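Local coordinates for enoyl-[acyl-carrier-protein] reductase [FMN] (Thermotoga maritima, PDB 5GVJ), which probably reduces the double bond of enoyl groups carried on acyl carrier protein, using NADH and an FMN cofactor, in fatty acid synthesis, at residues 139-144 and 230-235; 200-203 and 208-211; 262-267 and 273-278. The protein carries 1 engineered substitution. All coordinates share one frame; numbering follows the deposited sequence.

Interaction 1. Residues 139-144 and 230-235; sequences EGMESG and PARVLR
Arg232 sends its side chain off strand 231-234 with CG opposite the backbone N (chi1 -179°) and bends it at chi3 (-56°), and this brings the guanidinium edge-on to the carbonyl of Met141. Two nitrogens on one side of the guanidinium grip that single oxygen. Arg232 NE lies 3.0 Å from Met141 O, in the plane of the carbonyl and on a lone pair. Arg232 NH2 reaches Met141 O at the same 3.0 Å, but from above the carbonyl plane, 39° out of it. Both N-H bonds are noticeably bent, as they must be when neighbouring donors share one acceptor. The third nitrogen, NH1, is taken by the Thr220 hydroxyl, so the flat group is held at both sides.

The Met141 thioether crosses the arginine at a slant, its SD 3.6 Å from Arg232 NH2. Closer to the strand, Arg232 CD passes 3.2 Å from Ser143 O, and Arg232 O lies 3.6 Å from Gly144 CA. An arginine suits this place because its aliphatic stem can pass the carbonyls of the loop before its donors meet one of them.

The loop arrives already shaped: Gly140 to Ser143 form a type I turn in which Gly140 O accepts both Ser143 N and, at 2.9 Å, Ser143 OG. A side chain on Gly140 would run into Glu142 OE1. Glu142 hydrogen-bonds through OE1 to Thr152 N and through OE2 to the Thr151 hydroxyl of the second subunit, linking the turn to the dimer interface.

Glu139 and Gly144, at the two ends of this loop, bind FMN in another structure of the protein, although none is bound to this chain. A beta-alpha loop following strand 136-139 and shaping a cofactor site is typical of the flavin-binding TIM barrels.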
loop_
_atom_site.group_PDB
_atom_site.type_symbol
_atom_site.label_atom_id
_atom_site.label_comp_id
_atom_site.label_asym_id
_atom_site.label_seq_id
_atom_site.Cartn_x
_atom_site.Cartn_y
_atom_site.Cartn_z
ATOM N N GLU A 139 8.790 6.117 -0.958
ATOM C CA GLU A 139 7.627 6.789 -0.389
ATOM C C GLU A 139 6.396 6.498 -1.236
ATOM O O GLU A 139 6.282 6.999 -2.361
ATOM C CB GLU A 139 7.872 8.294 -0.288
ATOM C CG GLU A 139 6.685 9.042 0.284
ATOM C CD GLU A 139 6.991 10.511 0.498
ATOM O OE1 GLU A 139 6.815 11.309 -0.443
ATOM O OE2 GLU A 139 7.424 10.852 1.609
ATOM N N GLY A 140 5.469 5.711 -0.689
ATOM C CA GLY A 140 4.231 5.427 -1.388
ATOM C C GLY A 140 3.278 6.608 -1.387
ATOM O O GLY A 140 3.322 7.498 -0.527
ATOM N N MET A 141 2.394 6.612 -2.390
ATOM C CA MET A 141 1.476 7.728 -2.625
ATOM C C MET A 141 0.366 7.846 -1.584
ATOM O O MET A 141 -0.421 8.796 -1.673
ATOM C CB MET A 141 0.860 7.602 -4.018
ATOM C CG MET A 141 0.149 6.294 -4.242
ATOM S SD MET A 141 -1.611 6.495 -3.948
ATOM C CE MET A 141 -2.063 7.453 -5.402
ATOM N N GLU A 142 0.265 6.938 -0.610
ATOM C CA GLU A 142 -0.663 7.174 0.493
ATOM C C GLU A 142 -0.143 8.210 1.479
ATOM O O GLU A 142 -0.874 8.586 2.401
ATOM C CB GLU A 142 -0.968 5.882 1.263
ATOM C CG GLU A 142 0.252 5.003 1.578
ATOM C CD GLU A 142 0.464 3.928 0.518
ATOM O OE1 GLU A 142 0.854 4.276 -0.615
ATOM O OE2 GLU A 142 0.206 2.741 0.812
ATOM N N SER A 143 1.095 8.661 1.327
ATOM C CA SER A 143 1.603 9.655 2.253
ATOM C C SER A 143 0.967 11.014 1.959
ATOM O O SER A 143 0.320 11.220 0.926
ATOM C CB SER A 143 3.128 9.722 2.179
ATOM O OG SER A 143 3.558 10.053 0.882
ATOM N N GLY A 144 1.137 11.949 2.908
ATOM C CA GLY A 144 0.648 13.298 2.720
ATOM C C GLY A 144 1.610 14.158 1.911
ATOM O O GLY A 144 2.778 13.825 1.704
ATOM N N PRO A 230 0.673 16.337 -8.075
ATOM C CA PRO A 230 -0.335 15.909 -7.096
ATOM C C PRO A 230 0.180 16.010 -5.666
ATOM O O PRO A 230 1.372 15.851 -5.396
ATOM C CB PRO A 230 -0.608 14.453 -7.488
ATOM C CG PRO A 230 0.670 14.007 -8.131
ATOM C CD PRO A 230 1.187 15.210 -8.871
ATOM N N ALA A 231 -0.745 16.282 -4.743
ATOM C CA ALA A 231 -0.426 16.365 -3.327
ATOM C C ALA A 231 -1.630 15.900 -2.522
ATOM O O ALA A 231 -2.768 16.242 -2.849
ATOM C CB ALA A 231 -0.031 17.787 -2.921
ATOM N N ARG A 232 -1.378 15.117 -1.476
ATOM C CA ARG A 232 -2.442 14.557 -0.653
ATOM C C ARG A 232 -2.662 15.442 0.566
ATOM O O ARG A 232 -1.725 15.696 1.333
ATOM C CB ARG A 232 -2.125 13.131 -0.211
ATOM C CG ARG A 232 -3.232 12.498 0.638
ATOM C CD ARG A 232 -2.924 11.046 0.954
ATOM N NE ARG A 232 -2.691 10.263 -0.260
ATOM C CZ ARG A 232 -3.655 9.712 -0.989
ATOM N NH1 ARG A 232 -4.925 9.863 -0.633
ATOM N NH2 ARG A 232 -3.347 9.018 -2.085
ATOM N N VAL A 233 -3.902 15.900 0.744
ATOM C CA VAL A 233 -4.274 16.734 1.876
ATOM C C VAL A 233 -5.620 16.276 2.425
ATOM O O VAL A 233 -6.391 15.576 1.764
ATOM C CB VAL A 233 -4.342 18.236 1.510
ATOM C CG1 VAL A 233 -2.967 18.764 1.109
ATOM C CG2 VAL A 233 -5.364 18.476 0.407
ATOM N N LEU A 234 -5.888 16.699 3.655
ATOM C CA LEU A 234 -7.164 16.436 4.305
ATOM C C LEU A 234 -8.311 17.050 3.506
ATOM O O LEU A 234 -8.147 18.071 2.833
ATOM C CB LEU A 234 -7.125 17.007 5.727
ATOM C CG LEU A 234 -7.375 16.107 6.938
ATOM C CD1 LEU A 234 -7.069 14.660 6.633
ATOM C CD2 LEU A 234 -6.534 16.578 8.104
ATOM N N ARG A 235 -9.484 16.409 3.569
ATOM C CA ARG A 235 -10.668 16.887 2.856
ATOM C C ARG A 235 -11.259 18.130 3.517
ATOM O O ARG A 235 -12.349 18.078 4.093
ATOM C CB ARG A 235 -11.730 15.784 2.768
ATOM C CG ARG A 235 -11.375 14.684 1.780
ATOM C CD ARG A 235 -12.525 13.699 1.545
ATOM N NE ARG A 235 -12.079 12.575 0.726
ATOM C CZ ARG A 235 -12.351 12.436 -0.568
ATOM N NH1 ARG A 235 -13.071 13.354 -1.196
ATOM N NH2 ARG A 235 -11.895 11.384 -1.235
#

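Interaction 2. Residues 200-203 and 208-211; sequences VESD and YKEK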
loop_
_atom_site.group_PDB
_atom_site.type_symbol
_atom_site.label_atom_id
_atom_site.label_comp_id
_atom_site.label_asym_id
_atom_site.label_seq_id
_atom_site.Cartn_x
_atom_site.Cartn_y
_atom_site.Cartn_z
ATOM N N VAL A 200 2.795 14.750 21.172
ATOM C CA VAL A 200 2.780 15.831 22.163
ATOM C C VAL A 200 3.883 16.840 21.862
ATOM O O VAL A 200 3.678 18.057 21.967
ATOM C CB VAL A 200 2.904 15.265 23.593
ATOM C CG1 VAL A 200 2.976 16.404 24.625
ATOM C CG2 VAL A 200 1.734 14.366 23.922
ATOM N N GLU A 201 5.054 16.353 21.441
ATOM C CA GLU A 201 6.204 17.216 21.202
ATOM C C GLU A 201 6.176 17.875 19.833
ATOM O O GLU A 201 7.047 18.706 19.543
ATOM C CB GLU A 201 7.501 16.413 21.367
ATOM C CG GLU A 201 7.777 15.944 22.810
ATOM C CD GLU A 201 6.972 14.712 23.220
ATOM O OE1 GLU A 201 6.285 14.117 22.350
ATOM O OE2 GLU A 201 7.028 14.330 24.416
ATOM N N SER A 202 5.222 17.518 18.978
ATOM C CA SER A 202 5.064 18.225 17.716
ATOM C C SER A 202 4.507 19.615 17.969
ATOM O O SER A 202 3.640 19.793 18.824
ATOM C CB SER A 202 4.136 17.447 16.781
ATOM O OG SER A 202 3.577 18.293 15.787
ATOM N N ASP A 203 5.021 20.607 17.240
ATOM C CA ASP A 203 4.604 21.992 17.420
ATOM C C ASP A 203 3.645 22.473 16.335
ATOM O O ASP A 203 3.432 23.680 16.195
ATOM C CB ASP A 203 5.821 22.917 17.510
ATOM C CG ASP A 203 6.396 22.976 18.915
ATOM O OD1 ASP A 203 5.729 22.492 19.849
ATOM O OD2 ASP A 203 7.502 23.530 19.095
ATOM N N TYR A 208 -4.429 21.214 13.780
ATOM C CA TYR A 208 -3.792 20.231 12.910
ATOM C C TYR A 208 -3.813 18.857 13.564
ATOM O O TYR A 208 -4.204 17.864 12.939
ATOM C CB TYR A 208 -2.361 20.672 12.608
ATOM C CG TYR A 208 -1.786 20.202 11.295
ATOM C CD1 TYR A 208 -1.481 18.860 11.079
ATOM C CD2 TYR A 208 -1.510 21.107 10.280
ATOM C CE1 TYR A 208 -0.935 18.433 9.869
ATOM C CE2 TYR A 208 -0.965 20.691 9.073
ATOM C CZ TYR A 208 -0.680 19.354 8.873
ATOM O OH TYR A 208 -0.135 18.946 7.675
ATOM N N LYS A 209 -3.431 18.792 14.841
ATOM C CA LYS A 209 -3.439 17.522 15.563
ATOM C C LYS A 209 -4.852 16.957 15.672
ATOM O O LYS A 209 -5.074 15.757 15.458
ATOM C CB LYS A 209 -2.820 17.711 16.949
ATOM C CG LYS A 209 -1.329 18.081 16.902
ATOM C CD LYS A 209 -0.740 18.220 18.298
ATOM C CE LYS A 209 0.699 18.754 18.264
ATOM N NZ LYS A 209 1.233 18.850 19.644
ATOM N N GLU A 210 -5.825 17.812 15.990
ATOM C CA GLU A 210 -7.198 17.344 16.147
ATOM C C GLU A 210 -7.744 16.797 14.834
ATOM O O GLU A 210 -8.503 15.823 14.828
ATOM C CB GLU A 210 -8.088 18.482 16.661
ATOM C CG GLU A 210 -7.760 18.965 18.079
ATOM C CD GLU A 210 -8.336 20.353 18.397
ATOM O OE1 GLU A 210 -7.993 20.914 19.469
ATOM O OE2 GLU A 210 -9.124 20.882 17.572
ATOM N N LYS A 211 -7.394 17.427 13.709
ATOM C CA LYS A 211 -7.886 16.941 12.425
ATOM C C LYS A 211 -7.308 15.570 12.090
ATOM O O LYS A 211 -8.016 14.712 11.548
ATOM C CB LYS A 211 -7.575 17.952 11.318
ATOM C CG LYS A 211 -8.421 19.214 11.435
ATOM C CD LYS A 211 -9.897 18.871 11.239
ATOM C CE LYS A 211 -10.806 19.766 12.089
ATOM N NZ LYS A 211 -11.798 20.532 11.280
#
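Lys209, on helix 206-214, reaches back to Ser202 in the loop that leads into its own helix, a region of the TIM barrel that follows the last strand of the barrel sheet, 189-191. The two backbones stay well apart, with the CA atoms of Ser202 and Lys209 separated by 8.8 Å, so the side chain has to span the gap.

From CB, directed at the loop, CG is placed opposite the carbonyl carbon and beside the backbone N (chi1 -65°), and beyond it the chain runs fully extended. The side chain also packs against Val204 and Ile287. CE is the first atom to come close to segment 200-203, lying 3.8 Å from Ser202 OG and 3.2 Å from Ser202 O. At the tip, NZ donates to Ser202 O at 2.7 Å, a short bond approaching 29° out of the carbonyl plane. A second hydrogen bond from NZ goes to Ser199 O, and Val200 O stands 3.5 Å from Lys209 NZ, so the ammonium sits among the backbone oxygens of the bend. Replacing Lys209 by a methionine would probably leave the carbonyls of Ser202 and Ser199 without their common donor and the loop freer to move.

Lysine suits the position because it combines a long apolar stem with a charged end that can donate in several directions. Ser202 suits its own: the small side chain lets the lysine come close, and its hydroxyl bonds to Val197 O, at the end of the preceding helix, 193-197. The carbon behind that hydroxyl completes the contact, Ser202 CB lying 4.0 Å from Lys209 CE.

Interaction 3. Residues 262-267 and 273-278; sequences RRAVVE and GSFAVG. Engineered in segment 273-278: Ala276 (natural residue Met).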
loop_
_atom_site.group_PDB
_atom_site.type_symbol
_atom_site.label_atom_id
_atom_site.label_comp_id
_atom_site.label_asym_id
_atom_site.label_seq_id
_atom_site.Cartn_x
_atom_site.Cartn_y
_atom_site.Cartn_z
ATOM N N ARG A 262 1.877 26.589 5.400
ATOM C CA ARG A 262 2.192 27.312 6.630
ATOM C C ARG A 262 0.928 27.697 7.392
ATOM O O ARG A 262 0.898 27.637 8.627
ATOM C CB ARG A 262 3.017 28.560 6.318
ATOM C CG ARG A 262 3.649 29.180 7.551
ATOM C CD ARG A 262 4.022 30.641 7.321
ATOM N NE ARG A 262 2.836 31.449 7.041
ATOM C CZ ARG A 262 2.090 32.041 7.969
ATOM N NH1 ARG A 262 2.407 31.938 9.257
ATOM N NH2 ARG A 262 1.026 32.745 7.606
ATOM N N ARG A 263 -0.127 28.094 6.677
ATOM C CA ARG A 263 -1.352 28.509 7.358
ATOM C C ARG A 263 -1.969 27.354 8.136
ATOM O O ARG A 263 -2.528 27.555 9.220
ATOM C CB ARG A 263 -2.362 29.080 6.359
ATOM C CG ARG A 263 -1.981 30.425 5.750
ATOM C CD ARG A 263 -3.204 31.133 5.183
ATOM N NE ARG A 263 -3.681 30.518 3.949
ATOM C CZ ARG A 263 -3.226 30.823 2.733
ATOM N NH1 ARG A 263 -2.271 31.740 2.580
ATOM N NH2 ARG A 263 -3.724 30.212 1.662
ATOM N N ALA A 264 -1.885 26.133 7.599
ATOM C CA ALA A 264 -2.408 24.981 8.327
ATOM C C ALA A 264 -1.517 24.637 9.512
ATOM O O ALA A 264 -1.992 24.528 10.650
ATOM C CB ALA A 264 -2.549 23.781 7.388
ATOM N N VAL A 265 -0.213 24.477 9.267
ATOM C CA VAL A 265 0.707 24.032 10.312
ATOM C C VAL A 265 0.837 25.079 11.413
ATOM O O VAL A 265 0.745 24.765 12.605
ATOM C CB VAL A 265 2.084 23.693 9.707
ATOM C CG1 VAL A 265 3.100 23.460 10.821
ATOM C CG2 VAL A 265 1.985 22.471 8.823
ATOM N N VAL A 266 1.080 26.328 11.041
ATOM C CA VAL A 266 1.368 27.346 12.045
ATOM C C VAL A 266 0.093 27.955 12.606
ATOM O O VAL A 266 -0.021 28.139 13.818
ATOM C CB VAL A 266 2.296 28.432 11.464
ATOM C CG1 VAL A 266 2.593 29.491 12.521
ATOM C CG2 VAL A 266 3.577 27.810 10.962
ATOM N N GLU A 267 -0.880 28.258 11.747
ATOM C CA GLU A 267 -2.082 28.974 12.156
ATOM C C GLU A 267 -3.293 28.070 12.358
ATOM O O GLU A 267 -4.320 28.547 12.846
ATOM C CB GLU A 267 -2.437 30.052 11.120
ATOM C CG GLU A 267 -1.243 30.771 10.516
ATOM C CD GLU A 267 -1.030 32.155 11.098
ATOM O OE1 GLU A 267 0.103 32.671 10.992
ATOM O OE2 GLU A 267 -1.993 32.729 11.652
ATOM N N GLY A 273 -5.846 26.690 4.869
ATOM C CA GLY A 273 -4.670 25.876 5.127
ATOM C C GLY A 273 -4.727 24.581 4.331
ATOM O O GLY A 273 -5.793 23.993 4.145
ATOM N N SER A 274 -3.562 24.150 3.853
ATOM C CA SER A 274 -3.418 22.855 3.195
ATOM C C SER A 274 -2.893 21.859 4.223
ATOM O O SER A 274 -1.749 21.966 4.678
ATOM C CB SER A 274 -2.486 22.951 1.989
ATOM O OG SER A 274 -3.164 23.544 0.896
ATOM N N PHE A 275 -3.732 20.897 4.601
ATOM C CA PHE A 275 -3.399 19.966 5.676
ATOM C C PHE A 275 -2.815 18.704 5.046
ATOM O O PHE A 275 -3.517 17.723 4.806
ATOM C CB PHE A 275 -4.627 19.691 6.535
ATOM C CG PHE A 275 -5.025 20.868 7.382
ATOM C CD1 PHE A 275 -5.758 21.914 6.840
ATOM C CD2 PHE A 275 -4.635 20.944 8.709
ATOM C CE1 PHE A 275 -6.115 23.012 7.617
ATOM C CE2 PHE A 275 -4.989 22.038 9.493
ATOM C CZ PHE A 275 -5.727 23.069 8.941
ATOM N N ALA A 276 -1.507 18.747 4.781
ATOM C CA ALA A 276 -0.776 17.668 4.109
ATOM C C ALA A 276 -0.592 16.509 5.080
ATOM O O ALA A 276 0.392 16.434 5.816
ATOM C CB ALA A 276 0.573 18.172 3.608
ATOM N N VAL A 277 -1.557 15.595 5.093
ATOM C CA VAL A 277 -1.479 14.417 5.943
ATOM C C VAL A 277 -1.838 13.198 5.099
ATOM O O VAL A 277 -2.608 13.287 4.137
ATOM C CB VAL A 277 -2.388 14.526 7.202
ATOM C CG1 VAL A 277 -2.645 15.986 7.583
ATOM C CG2 VAL A 277 -3.672 13.775 7.032
ATOM N N GLY A 278 -1.242 12.057 5.452
ATOM C CA GLY A 278 -1.406 10.843 4.685
ATOM C C GLY A 278 -2.589 10.023 5.150
ATOM O O GLY A 278 -3.264 10.343 6.128
#
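Helix 260-265 and the extended segment 273-278 come together most closely at Ala264 and Gly273, whose CA atoms are 4.0 Å apart. At this separation Gly273 CA lies 3.7 Å from Ala264 N, and only a residue without a side chain fits easily here, for a CB on Gly273 would collide with Ala264 CB. From Gly273 the chain runs on in extended form until an inverse gamma turn centred on Ala276, an engineered residue in place of the natural methionine.

The methyl of Ala264 carries the side-chain contact. It stands over one face of the Phe275 ring in a CH-pi interaction, CB 3.4 Å from the ring centroid and only 5° off the normal. The ring gets there with its CG opposite the carbonyl carbon (chi1 -71°). Ala264 CB also rests 3.4 Å from Ser274 O. Alanine suits the spot, being just large enough to meet the ring centre while letting the helix come down onto glycine. Tyr208 of helix 206-214 packs against both Ala264 and Phe275.

No hydrogen bond passes between the two segments. The polar ends of Arg263 and Ser274 bond to residues just outside them: Arg263 NE to Arg272 O, and Ser274 OG to Ser260 OG. The join itself therefore rests on a close, mainly apolar fit, made possible by the small size of Ala264 and Gly273.

Segment 273-278 connects interaction 3 to the others. Phe275 O probably accepts a hydrogen bond from Leu234 N at 2.8 Å, joining it to the strand of interaction 1, and Leu234 CD1 meets Val277 CG2 at 3.5 Å. Tyr208, on the helix of interaction 2, brings its CE2 3.5 Å from Val265 CG2, while Lys211 CB touches Leu234 CD2 of interaction 1. Along the chain, interaction 2 is nested within the loop closed by interaction 1, and interaction 3 follows. Interaction 1 lies at the FMN site, empty of cofactor in this chain; Gly278 N hydrogen-bonds to OG1 of Thr194, another FMN-binding residue. The side chains of Phe275 and Lys209 lie about 9 Å from Gly144 and Thr194 respectively.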